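Long-range contacts in PEPTIDE N-myristoyltransferase (Saccharomyces cerevisiae, PDB 1IIC), which catalyses the transfer of the myristoyl group from myristoyl-CoA to the N-terminal glycine of substrate proteins and peptides: residues 191-196 and 212-217; 218-223 and 347-352; 187-192 and 378-383. All coordinates share one frame; numbering follows the deposited sequence.

Contact 1. Residues 191-196 and 212-217; sequences LNWKKL and DMIAEN
A CH-pi and Met-aromatic contact between W193 and M213 joins two short helices at the periphery of the N-myristoyltransferase fold, and it illustrates how one flat ring can carry most of a small helix-helix interface. The indole springs from the first turn of helix 193-198, where N192 serves as N-cap through a weak bond from K195 N to its OD1. With CG anti to the backbone N (chi1 -168°), the ring stands out from its own helix and turns one face to helix 210-217. M213 CB sits over that face, 3.6 Å from the centroid of the six-membered ring and only 19° off its normal. The methionine chain then bends at both chi2 and chi3, so that CG rests above W193 CZ2 at 3.7 Å while CE curls back to lie 3.8 Å from W193 NE1. The sulfur itself is more distant and approaches obliquely, with SD 5.4 Å from the centroid of the five-membered ring. NE1 is buried here without a polar partner in the model, so the indole is held by its shape and pi surface rather than by its N-H. Y197, one turn further along the same helix, stacks on the indole as an aromatic neighbour.

I214 adds an aliphatic flank: its side chain crosses that of W193 at about a right angle and sets CG1 3.8 Å from W193 CE3. N217, one turn after M213, brings its amide almost parallel to the indole, the two planes 6° apart. A weak, bent bond from N217 ND2 to M213 O, 2.9 Å long, steadies that amide, and the same ND2 lies 3.5 Å from W193 CD1.

Contact 2. Residues 218-223 and 347-352; sequences ALPAKT and LIYDAC
Residues 218-223 form an irregular strip that runs past helix segment 347-352 in a roughly opposite sense, coming as close as 4.9 Å between the CA atoms of T223 and D350 but staying 8.1 Å apart between those of L219 and C352. The wider end is filled by side chains. Y349 reaches outward from the helix with CG anti to the backbone N (chi1 -175°), and its hydroxyl end meets the P220 ring, the two side chains coming from opposite directions: Y349 OH lies 3.1 Å from P220 CD, with P220 CG scarcely farther away. L219 slides past the same phenol in the other direction, bringing CD1 to 4.1 Å from Y349 CE1, while its other methyl, CD2, settles 3.8 Å from C352 CB. The contact lays a loop along one flank of a helix in a layered alpha/beta fold. Helix 334-357 packs A351, which points away from the loop, against F294 of strand 290-303, and the 218-223 strip covers another side. Replacing Y349 by an alanine would probably leave P220 CD and CG, and L219 CD1, without the phenol they rest on, opening a gap between loop and helix. Where the backbones converge the chemistry changes. T223 crosses D350 at about a right angle, its CB 3.5 Å from D350 CG and its methyl CG2 3.8 Å from D350 CB. The carboxylate of D350 looks just beyond the strip for its polar partners: OD2 accepts from K224 N, and OD1 is hydrogen-bonded to T225 OG1.

Contact 3. Residues 187-192 and 378-383; sequences THRPLN and LKFGPG
Strands 187-190 and 381-383 run antiparallel with a marked splay, their directions 136° apart and their axes 4.6 Å from each other at closest approach. H188 and G381 make the hydrogen-bonded pair, each N donating to the other's O, and T187 with P382 forms the adjoining non-hydrogen-bonded pair. Beyond the ladder the side chain of R189 takes over. Its CB lies over the centre of the F380 ring, 3.6 Å from the centroid and 13° off the normal, a CH-pi contact. A bend at chi2 (-64°) then swings NE to L378 O at 3.1 Å, the oxygen sitting at the guanidinium edge and slightly out of its plane. NH1 donates to P190 O at 2.7 Å and has a second acceptor in N217 O, so three carbonyls fix the guanidinium. K379 runs alongside, its CD 3.8 Å from R189 NH2, and carries its ammonium on to E216 O. T187 OG1 touches F380 CB at 3.4 Å but is hydrogen-bonded to A365 O. On the opposite sheet face, the imidazole of H188 leans over G383, CD2 to CA 3.7 Å. Paired with strand 362-366 on its other edge, strand 182-190 is an inner strand of a mixed sheet, consistent with the GNAT-like architecture of this acyltransferase family.

The three contacts descend from sheet to surface. Contact 3 is the most buried, a strand pairing closed by directed bonds to backbone carbonyls; contact 2 lays a loop on a helix that backs the sheet, chiefly by apolar packing; contact 1, farthest from the centre of the chain, joins two short helices around an indole. They share elements: L191 and N192 belong to both 1 and 3, and residues 218-223 follow directly on helix 210-217. The seams are also joined. L196 CD1 of contact 1 packs on P190 CA of contact 3, K379 NZ forms a salt bridge with E216 OE2, and L191 CD2 packs against L219 and C352 of contact 2.

Contact 1. Residues 191-196 and 212-217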
ATOM      1  N   LEU A 191      15.489  -1.872  11.835  1.00 20.10           N
ATOM      2  CA  LEU A 191      15.235  -1.281  13.142  1.00 20.76           C
ATOM      3  C   LEU A 191      15.837  -2.214  14.188  1.00 22.20           C
ATOM      4  O   LEU A 191      16.396  -1.778  15.194  1.00 22.75           O
ATOM      5  CB  LEU A 191      13.723  -1.129  13.359  1.00 18.38           C
ATOM      6  CG  LEU A 191      13.002  -0.238  12.339  1.00 18.46           C
ATOM      7  CD1 LEU A 191      11.502  -0.225  12.596  1.00 13.75           C
ATOM      8  CD2 LEU A 191      13.573   1.186  12.422  1.00 16.52           C
ATOM      9  N   ASN A 192      15.709  -3.508  13.935  1.00 24.59           N
ATOM     10  CA  ASN A 192      16.249  -4.525  14.819  1.00 25.60           C
ATOM     11  C   ASN A 192      17.206  -5.366  13.970  1.00 25.42           C
ATOM     12  O   ASN A 192      16.879  -6.488  13.585  1.00 24.54           O
ATOM     13  CB  ASN A 192      15.115  -5.398  15.337  1.00 29.09           C
ATOM     14  CG  ASN A 192      15.521  -6.213  16.536  1.00 32.94           C
ATOM     15  OD1 ASN A 192      16.621  -6.764  16.580  1.00 35.71           O
ATOM     16  ND2 ASN A 192      14.633  -6.298  17.521  1.00 35.19           N
ATOM     17  N   TRP A 193      18.388  -4.829  13.679  1.00 25.95           N
ATOM     18  CA  TRP A 193      19.336  -5.552  12.831  1.00 25.49           C
ATOM     19  C   TRP A 193      19.638  -6.974  13.263  1.00 25.49           C
ATOM     20  O   TRP A 193      19.449  -7.912  12.491  1.00 25.99           O
ATOM     21  CB  TRP A 193      20.671  -4.814  12.702  1.00 25.71           C
ATOM     22  CG  TRP A 193      21.524  -5.418  11.611  1.00 26.09           C
ATOM     23  CD1 TRP A 193      21.481  -5.111  10.282  1.00 25.84           C
ATOM     24  CD2 TRP A 193      22.460  -6.501  11.738  1.00 25.82           C
ATOM     25  NE1 TRP A 193      22.322  -5.932   9.575  1.00 25.06           N
ATOM     26  CE2 TRP A 193      22.937  -6.795  10.443  1.00 25.84           C
ATOM     27  CE3 TRP A 193      22.937  -7.253  12.823  1.00 27.10           C
ATOM     28  CZ2 TRP A 193      23.874  -7.809  10.196  1.00 25.63           C
ATOM     29  CZ3 TRP A 193      23.873  -8.267  12.576  1.00 25.25           C
ATOM     30  CH2 TRP A 193      24.329  -8.532  11.273  1.00 26.02           C
ATOM     31  N   LYS A 194      20.123  -7.136  14.489  1.00 25.75           N
ATOM     32  CA  LYS A 194      20.480  -8.458  14.984  1.00 25.37           C
ATOM     33  C   LYS A 194      19.423  -9.517  14.686  1.00 23.95           C
ATOM     34  O   LYS A 194      19.751 -10.598  14.219  1.00 23.87           O
ATOM     35  CB  LYS A 194      20.775  -8.403  16.483  1.00 27.34           C
ATOM     36  CG  LYS A 194      21.461  -9.659  17.005  1.00 30.49           C
ATOM     37  CD  LYS A 194      21.871  -9.520  18.468  1.00 32.37           C
ATOM     38  CE  LYS A 194      22.580 -10.774  18.956  1.00 33.71           C
ATOM     39  NZ  LYS A 194      23.798 -11.060  18.146  1.00 36.90           N
ATOM     40  N   LYS A 195      18.156  -9.209  14.944  1.00 23.78           N
ATOM     41  CA  LYS A 195      17.078 -10.163  14.680  1.00 23.07           C
ATOM     42  C   LYS A 195      16.836 -10.377  13.189  1.00 24.16           C
ATOM     43  O   LYS A 195      16.570 -11.496  12.762  1.00 24.22           O
ATOM     44  CB  LYS A 195      15.777  -9.705  15.344  1.00 21.46           C
ATOM     45  CG  LYS A 195      14.563 -10.573  15.030  1.00 19.44           C
ATOM     46  CD  LYS A 195      13.308 -10.037  15.713  1.00 17.27           C
ATOM     47  CE  LYS A 195      12.090 -10.886  15.408  1.00 17.48           C
ATOM     48  NZ  LYS A 195      10.828 -10.372  16.058  1.00 18.11           N
ATOM     49  N   LEU A 196      16.901  -9.310  12.396  1.00 24.35           N
ATOM     50  CA  LEU A 196      16.698  -9.445  10.954  1.00 25.57           C
ATOM     51  C   LEU A 196      17.742 -10.403  10.386  1.00 26.54           C
ATOM     52  O   LEU A 196      17.444 -11.246   9.536  1.00 26.15           O
ATOM     53  CB  LEU A 196      16.837  -8.087  10.252  1.00 24.59           C
ATOM     54  CG  LEU A 196      15.691  -7.092  10.445  1.00 26.22           C
ATOM     55  CD1 LEU A 196      16.052  -5.756   9.793  1.00 26.11           C
ATOM     56  CD2 LEU A 196      14.412  -7.660   9.827  1.00 24.25           C
ATOM     57  N   ASP A 212      29.415  -3.879  13.799  1.00 40.27           N
ATOM     58  CA  ASP A 212      29.423  -2.694  12.936  1.00 38.82           C
ATOM     59  C   ASP A 212      27.991  -2.341  12.615  1.00 36.42           C
ATOM     60  O   ASP A 212      27.548  -1.214  12.807  1.00 35.65           O
ATOM     61  CB  ASP A 212      30.106  -2.958  11.588  1.00 39.34           C
ATOM     62  CG  ASP A 212      31.538  -3.373  11.724  1.00 42.81           C
ATOM     63  OD1 ASP A 212      32.227  -2.872  12.641  1.00 46.38           O
ATOM     64  OD2 ASP A 212      31.984  -4.192  10.897  1.00 43.54           O
ATOM     65  N   MET A 213      27.292  -3.347  12.105  1.00 35.26           N
ATOM     66  CA  MET A 213      25.907  -3.254  11.676  1.00 33.59           C
ATOM     67  C   MET A 213      24.942  -2.797  12.757  1.00 32.59           C
ATOM     68  O   MET A 213      24.126  -1.906  12.533  1.00 34.08           O
ATOM     69  CB  MET A 213      25.477  -4.610  11.122  1.00 32.03           C
ATOM     70  CG  MET A 213      26.470  -5.184  10.109  1.00 33.60           C
ATOM     71  SD  MET A 213      26.748  -4.113   8.664  1.00 31.71           S
ATOM     72  CE  MET A 213      25.237  -4.421   7.736  1.00 31.25           C
ATOM     73  N   ILE A 214      25.030  -3.412  13.926  1.00 31.93           N
ATOM     74  CA  ILE A 214      24.165  -3.058  15.040  1.00 31.59           C
ATOM     75  C   ILE A 214      24.343  -1.591  15.425  1.00 30.95           C
ATOM     76  O   ILE A 214      23.366  -0.865  15.594  1.00 31.17           O
ATOM     77  CB  ILE A 214      24.465  -3.959  16.252  1.00 32.57           C
ATOM     78  CG1 ILE A 214      24.073  -5.405  15.921  1.00 34.22           C
ATOM     79  CG2 ILE A 214      23.729  -3.454  17.479  1.00 33.59           C
ATOM     80  CD1 ILE A 214      24.449  -6.421  16.993  1.00 35.68           C
ATOM     81  N   ALA A 215      25.591  -1.151  15.555  1.00 29.53           N
ATOM     82  CA  ALA A 215      25.870   0.233  15.921  1.00 28.79           C
ATOM     83  C   ALA A 215      25.416   1.175  14.807  1.00 28.25           C
ATOM     84  O   ALA A 215      24.845   2.240  15.060  1.00 27.92           O
ATOM     85  CB  ALA A 215      27.366   0.412  16.178  1.00 27.78           C
ATOM     86  N   GLU A 216      25.680   0.762  13.572  1.00 27.99           N
ATOM     87  CA  GLU A 216      25.326   1.535  12.390  1.00 27.95           C
ATOM     88  C   GLU A 216      23.824   1.777  12.314  1.00 26.99           C
ATOM     89  O   GLU A 216      23.381   2.858  11.927  1.00 27.05           O
ATOM     90  CB  GLU A 216      25.799   0.796  11.134  1.00 27.27           C
ATOM     91  CG  GLU A 216      25.306   1.379   9.805  1.00 28.36           C
ATOM     92  CD  GLU A 216      25.795   2.801   9.548  1.00 29.80           C
ATOM     93  OE1 GLU A 216      26.782   3.220  10.191  1.00 30.44           O
ATOM     94  OE2 GLU A 216      25.198   3.493   8.690  1.00 29.22           O
ATOM     95  N   ASN A 217      23.048   0.770  12.694  1.00 25.96           N
ATOM     96  CA  ASN A 217      21.592   0.880  12.643  1.00 26.13           C
ATOM     97  C   ASN A 217      20.922   1.226  13.966  1.00 25.55           C
ATOM     98  O   ASN A 217      19.701   1.377  14.024  1.00 23.64           O
ATOM     99  CB  ASN A 217      21.014  -0.405  12.056  1.00 25.72           C
ATOM    100  CG  ASN A 217      21.459  -0.621  10.617  1.00 26.46           C
ATOM    101  OD1 ASN A 217      21.103   0.153   9.730  1.00 27.07           O
ATOM    102  ND2 ASN A 217      22.262  -1.654  10.386  1.00 24.76           N
TER
HETATM  103  O   HOH W   1      17.463   0.430  15.726  1.00 26.96           O

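Contact 2. Residues 218-223 and 347-352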
ATOM      1  N   ALA A 218      21.729   1.367  15.020  1.00 27.33           N
ATOM      2  CA  ALA A 218      21.226   1.723  16.345  1.00 27.69           C
ATOM      3  C   ALA A 218      20.450   3.040  16.248  1.00 28.39           C
ATOM      4  O   ALA A 218      20.848   3.963  15.527  1.00 28.58           O
ATOM      5  CB  ALA A 218      22.379   1.869  17.321  1.00 29.16           C
ATOM      6  N   LEU A 219      19.352   3.116  16.995  1.00 28.48           N
ATOM      7  CA  LEU A 219      18.468   4.274  16.987  1.00 27.88           C
ATOM      8  C   LEU A 219      18.234   4.855  18.378  1.00 27.66           C
ATOM      9  O   LEU A 219      18.332   4.151  19.380  1.00 26.77           O
ATOM     10  CB  LEU A 219      17.121   3.843  16.406  1.00 29.22           C
ATOM     11  CG  LEU A 219      16.526   4.492  15.162  1.00 28.86           C
ATOM     12  CD1 LEU A 219      17.583   4.753  14.127  1.00 29.15           C
ATOM     13  CD2 LEU A 219      15.439   3.578  14.633  1.00 29.49           C
ATOM     14  N   PRO A 220      17.923   6.158  18.454  1.00 27.77           N
ATOM     15  CA  PRO A 220      17.673   6.776  19.758  1.00 26.27           C
ATOM     16  C   PRO A 220      16.384   6.175  20.306  1.00 26.71           C
ATOM     17  O   PRO A 220      15.576   5.643  19.547  1.00 26.94           O
ATOM     18  CB  PRO A 220      17.507   8.250  19.420  1.00 26.91           C
ATOM     19  CG  PRO A 220      18.323   8.412  18.165  1.00 27.41           C
ATOM     20  CD  PRO A 220      17.981   7.176  17.391  1.00 26.88           C
ATOM     21  N   ALA A 221      16.189   6.265  21.616  1.00 26.11           N
ATOM     22  CA  ALA A 221      14.996   5.723  22.253  1.00 25.53           C
ATOM     23  C   ALA A 221      13.792   6.673  22.199  1.00 24.27           C
ATOM     24  O   ALA A 221      12.648   6.224  22.163  1.00 24.80           O
ATOM     25  CB  ALA A 221      15.312   5.361  23.718  1.00 25.85           C
ATOM     26  N   LYS A 222      14.043   7.977  22.188  1.00 23.19           N
ATOM     27  CA  LYS A 222      12.951   8.954  22.168  1.00 23.49           C
ATOM     28  C   LYS A 222      12.927   9.829  20.905  1.00 21.37           C
ATOM     29  O   LYS A 222      13.956  10.060  20.277  1.00 20.39           O
ATOM     30  CB  LYS A 222      13.051   9.847  23.414  1.00 26.02           C
ATOM     31  CG  LYS A 222      12.905   9.091  24.734  1.00 29.04           C
ATOM     32  CD  LYS A 222      11.487   8.551  24.896  1.00 33.97           C
ATOM     33  CE  LYS A 222      11.345   7.683  26.140  1.00 36.69           C
ATOM     34  NZ  LYS A 222       9.909   7.372  26.413  1.00 39.23           N
ATOM     35  N   THR A 223      11.748  10.315  20.538  1.00 21.16           N
ATOM     36  CA  THR A 223      11.630  11.158  19.349  1.00 22.76           C
ATOM     37  C   THR A 223      12.256  12.522  19.599  1.00 23.46           C
ATOM     38  O   THR A 223      12.522  12.874  20.744  1.00 23.65           O
ATOM     39  CB  THR A 223      10.165  11.335  18.933  1.00 22.24           C
ATOM     40  OG1 THR A 223       9.403  11.831  20.044  1.00 23.10           O
ATOM     41  CG2 THR A 223       9.607  10.004  18.458  1.00 20.30           C
ATOM     42  N   LEU A 347      11.044  14.272  10.697  1.00 17.84           N
ATOM     43  CA  LEU A 347       9.816  13.532  10.962  1.00 16.80           C
ATOM     44  C   LEU A 347       9.953  12.019  10.761  1.00 17.42           C
ATOM     45  O   LEU A 347       9.524  11.224  11.607  1.00 16.31           O
ATOM     46  CB  LEU A 347       8.691  14.046  10.059  1.00 15.13           C
ATOM     47  CG  LEU A 347       8.169  15.467  10.262  1.00 14.29           C
ATOM     48  CD1 LEU A 347       6.986  15.690   9.346  1.00 14.71           C
ATOM     49  CD2 LEU A 347       7.747  15.684  11.707  1.00 14.88           C
ATOM     50  N   ILE A 348      10.552  11.611   9.646  1.00 17.59           N
ATOM     51  CA  ILE A 348      10.672  10.189   9.374  1.00 17.81           C
ATOM     52  C   ILE A 348      11.701   9.498  10.270  1.00 18.71           C
ATOM     53  O   ILE A 348      11.639   8.287  10.470  1.00 19.24           O
ATOM     54  CB  ILE A 348      10.956   9.952   7.871  1.00 17.50           C
ATOM     55  CG1 ILE A 348       9.830  10.598   7.050  1.00 16.56           C
ATOM     56  CG2 ILE A 348      11.005   8.445   7.556  1.00 16.34           C
ATOM     57  CD1 ILE A 348       8.419  10.151   7.453  1.00 15.25           C
ATOM     58  N   TYR A 349      12.635  10.267  10.822  1.00 19.00           N
ATOM     59  CA  TYR A 349      13.630   9.702  11.732  1.00 19.60           C
ATOM     60  C   TYR A 349      12.883   9.347  13.027  1.00 18.28           C
ATOM     61  O   TYR A 349      13.146   8.329  13.658  1.00 18.41           O
ATOM     62  CB  TYR A 349      14.725  10.724  12.026  1.00 21.06           C
ATOM     63  CG  TYR A 349      15.865  10.192  12.869  1.00 22.04           C
ATOM     64  CD1 TYR A 349      16.716   9.208  12.377  1.00 24.06           C
ATOM     65  CD2 TYR A 349      16.130  10.720  14.133  1.00 23.94           C
ATOM     66  CE1 TYR A 349      17.821   8.761  13.120  1.00 24.75           C
ATOM     67  CE2 TYR A 349      17.235  10.283  14.890  1.00 25.29           C
ATOM     68  CZ  TYR A 349      18.072   9.306  14.371  1.00 25.47           C
ATOM     69  OH  TYR A 349      19.173   8.883  15.083  1.00 27.86           O
ATOM     70  N   ASP A 350      11.950  10.206  13.414  1.00 19.10           N
ATOM     71  CA  ASP A 350      11.128   9.965  14.595  1.00 19.16           C
ATOM     72  C   ASP A 350      10.164   8.812  14.293  1.00 18.75           C
ATOM     73  O   ASP A 350       9.806   8.040  15.177  1.00 18.70           O
ATOM     74  CB  ASP A 350      10.339  11.224  14.955  1.00 18.78           C
ATOM     75  CG  ASP A 350      11.193  12.257  15.680  1.00 20.24           C
ATOM     76  OD1 ASP A 350      10.698  13.374  15.945  1.00 18.77           O
ATOM     77  OD2 ASP A 350      12.368  11.946  15.990  1.00 19.56           O
ATOM     78  N   ALA A 351       9.746   8.702  13.036  1.00 18.90           N
ATOM     79  CA  ALA A 351       8.842   7.633  12.640  1.00 17.95           C
ATOM     80  C   ALA A 351       9.549   6.298  12.860  1.00 17.55           C
ATOM     81  O   ALA A 351       8.940   5.355  13.329  1.00 18.78           O
ATOM     82  CB  ALA A 351       8.442   7.787  11.185  1.00 18.26           C
ATOM     83  N   CYS A 352      10.837   6.227  12.527  1.00 17.38           N
ATOM     84  CA  CYS A 352      11.595   4.994  12.720  1.00 16.60           C
ATOM     85  C   CYS A 352      11.730   4.695  14.204  1.00 17.33           C
ATOM     86  O   CYS A 352      11.735   3.527  14.625  1.00 15.95           O
ATOM     87  CB  CYS A 352      12.992   5.105  12.099  1.00 18.52           C
ATOM     88  SG  CYS A 352      13.023   5.200  10.308  1.00 19.79           S
TER

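Contact 3. Residues 187-192 and 378-383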
ATOM      1  N   THR A 187      12.296  -0.206  -0.260  1.00 18.84           N
ATOM      2  CA  THR A 187      13.503   0.019   0.531  1.00 18.59           C
ATOM      3  C   THR A 187      13.177  -0.472   1.942  1.00 17.57           C
ATOM      4  O   THR A 187      12.012  -0.518   2.324  1.00 15.14           O
ATOM      5  CB  THR A 187      13.912   1.500   0.572  1.00 16.62           C
ATOM      6  OG1 THR A 187      12.919   2.259   1.258  1.00 15.90           O
ATOM      7  CG2 THR A 187      14.088   2.025  -0.832  1.00 17.33           C
ATOM      8  N   HIS A 188      14.197  -0.855   2.702  1.00 18.58           N
ATOM      9  CA  HIS A 188      13.986  -1.380   4.053  1.00 19.17           C
ATOM     10  C   HIS A 188      14.953  -0.769   5.054  1.00 19.55           C
ATOM     11  O   HIS A 188      16.177  -0.835   4.867  1.00 19.59           O
ATOM     12  CB  HIS A 188      14.176  -2.903   4.055  1.00 18.84           C
ATOM     13  CG  HIS A 188      13.483  -3.595   2.925  1.00 20.95           C
ATOM     14  ND1 HIS A 188      12.121  -3.809   2.908  1.00 21.32           N
ATOM     15  CD2 HIS A 188      13.951  -4.040   1.735  1.00 21.01           C
ATOM     16  CE1 HIS A 188      11.778  -4.350   1.751  1.00 22.24           C
ATOM     17  NE2 HIS A 188      12.869  -4.501   1.021  1.00 22.62           N
ATOM     18  N   ARG A 189      14.400  -0.187   6.115  1.00 18.81           N
ATOM     19  CA  ARG A 189      15.204   0.416   7.167  1.00 18.88           C
ATOM     20  C   ARG A 189      15.253  -0.557   8.339  1.00 19.04           C
ATOM     21  O   ARG A 189      14.245  -0.786   9.009  1.00 19.41           O
ATOM     22  CB  ARG A 189      14.580   1.730   7.642  1.00 20.45           C
ATOM     23  CG  ARG A 189      15.572   2.746   8.204  1.00 20.26           C
ATOM     24  CD  ARG A 189      16.272   2.289   9.470  1.00 20.89           C
ATOM     25  NE  ARG A 189      17.154   3.345   9.975  1.00 22.26           N
ATOM     26  CZ  ARG A 189      17.928   3.242  11.055  1.00 22.65           C
ATOM     27  NH1 ARG A 189      17.945   2.127  11.772  1.00 21.88           N
ATOM     28  NH2 ARG A 189      18.699   4.259  11.415  1.00 23.24           N
ATOM     29  N   PRO A 190      16.425  -1.150   8.591  1.00 19.49           N
ATOM     30  CA  PRO A 190      16.603  -2.106   9.694  1.00 20.74           C
ATOM     31  C   PRO A 190      16.430  -1.398  11.029  1.00 19.77           C
ATOM     32  O   PRO A 190      17.128  -0.429  11.315  1.00 19.68           O
ATOM     33  CB  PRO A 190      18.041  -2.597   9.509  1.00 21.15           C
ATOM     34  CG  PRO A 190      18.315  -2.352   8.044  1.00 22.02           C
ATOM     35  CD  PRO A 190      17.662  -1.016   7.808  1.00 19.96           C
ATOM     36  N   LEU A 191      15.489  -1.872  11.835  1.00 20.10           N
ATOM     37  CA  LEU A 191      15.235  -1.281  13.142  1.00 20.76           C
ATOM     38  C   LEU A 191      15.837  -2.214  14.188  1.00 22.20           C
ATOM     39  O   LEU A 191      16.396  -1.778  15.194  1.00 22.75           O
ATOM     40  CB  LEU A 191      13.723  -1.129  13.359  1.00 18.38           C
ATOM     41  CG  LEU A 191      13.002  -0.238  12.339  1.00 18.46           C
ATOM     42  CD1 LEU A 191      11.502  -0.225  12.596  1.00 13.75           C
ATOM     43  CD2 LEU A 191      13.573   1.186  12.422  1.00 16.52           C
ATOM     44  N   ASN A 192      15.709  -3.508  13.935  1.00 24.59           N
ATOM     45  CA  ASN A 192      16.249  -4.525  14.819  1.00 25.60           C
ATOM     46  C   ASN A 192      17.206  -5.366  13.970  1.00 25.42           C
ATOM     47  O   ASN A 192      16.879  -6.488  13.585  1.00 24.54           O
ATOM     48  CB  ASN A 192      15.115  -5.398  15.337  1.00 29.09           C
ATOM     49  CG  ASN A 192      15.521  -6.213  16.536  1.00 32.94           C
ATOM     50  OD1 ASN A 192      16.621  -6.764  16.580  1.00 35.71           O
ATOM     51  ND2 ASN A 192      14.633  -6.298  17.521  1.00 35.19           N
ATOM     52  N   LEU A 378      18.345   8.317   5.810  1.00 21.80           N
ATOM     53  CA  LEU A 378      17.798   7.632   6.970  1.00 21.74           C
ATOM     54  C   LEU A 378      18.062   6.136   6.931  1.00 21.16           C
ATOM     55  O   LEU A 378      17.487   5.363   7.697  1.00 20.50           O
ATOM     56  CB  LEU A 378      16.301   7.935   7.092  1.00 22.13           C
ATOM     57  CG  LEU A 378      16.035   9.413   7.396  1.00 23.76           C
ATOM     58  CD1 LEU A 378      14.537   9.651   7.595  1.00 22.68           C
ATOM     59  CD2 LEU A 378      16.807   9.810   8.663  1.00 22.37           C
ATOM     60  N   LYS A 379      18.937   5.737   6.016  1.00 21.83           N
ATOM     61  CA  LYS A 379      19.360   4.349   5.887  1.00 22.40           C
ATOM     62  C   LYS A 379      18.337   3.317   5.426  1.00 22.25           C
ATOM     63  O   LYS A 379      18.393   2.159   5.843  1.00 22.01           O
ATOM     64  CB  LYS A 379      20.005   3.904   7.207  1.00 23.15           C
ATOM     65  CG  LYS A 379      21.100   4.872   7.652  1.00 24.44           C
ATOM     66  CD  LYS A 379      21.690   4.539   9.017  1.00 27.70           C
ATOM     67  CE  LYS A 379      22.726   5.598   9.399  1.00 28.28           C
ATOM     68  NZ  LYS A 379      23.170   5.482  10.804  1.00 31.50           N
ATOM     69  N   PHE A 380      17.393   3.729   4.586  1.00 20.80           N
ATOM     70  CA  PHE A 380      16.442   2.770   4.044  1.00 20.59           C
ATOM     71  C   PHE A 380      17.253   2.148   2.920  1.00 20.91           C
ATOM     72  O   PHE A 380      17.529   2.803   1.920  1.00 20.82           O
ATOM     73  CB  PHE A 380      15.201   3.453   3.457  1.00 17.82           C
ATOM     74  CG  PHE A 380      14.235   3.944   4.486  1.00 17.63           C
ATOM     75  CD1 PHE A 380      14.512   5.080   5.237  1.00 17.55           C
ATOM     76  CD2 PHE A 380      13.059   3.249   4.729  1.00 17.71           C
ATOM     77  CE1 PHE A 380      13.624   5.517   6.225  1.00 20.02           C
ATOM     78  CE2 PHE A 380      12.166   3.673   5.707  1.00 18.12           C
ATOM     79  CZ  PHE A 380      12.445   4.808   6.459  1.00 18.52           C
ATOM     80  N   GLY A 381      17.657   0.897   3.099  1.00 22.29           N
ATOM     81  CA  GLY A 381      18.456   0.229   2.087  1.00 22.25           C
ATOM     82  C   GLY A 381      17.666  -0.227   0.878  1.00 22.74           C
ATOM     83  O   GLY A 381      16.485  -0.550   0.985  1.00 21.40           O
ATOM     84  N   PRO A 382      18.305  -0.257  -0.303  1.00 24.44           N
ATOM     85  CA  PRO A 382      17.690  -0.673  -1.564  1.00 24.90           C
ATOM     86  C   PRO A 382      17.144  -2.092  -1.462  1.00 25.68           C
ATOM     87  O   PRO A 382      17.891  -3.016  -1.149  1.00 26.06           O
ATOM     88  CB  PRO A 382      18.854  -0.596  -2.551  1.00 27.06           C
ATOM     89  CG  PRO A 382      19.717   0.488  -1.969  1.00 27.50           C
ATOM     90  CD  PRO A 382      19.714   0.118  -0.513  1.00 25.12           C
ATOM     91  N   GLY A 383      15.851  -2.263  -1.721  1.00 25.76           N
ATOM     92  CA  GLY A 383      15.250  -3.586  -1.662  1.00 25.52           C
ATOM     93  C   GLY A 383      15.316  -4.253  -3.022  1.00 25.40           C
ATOM     94  O   GLY A 383      15.618  -3.602  -4.013  1.00 25.65           O
TER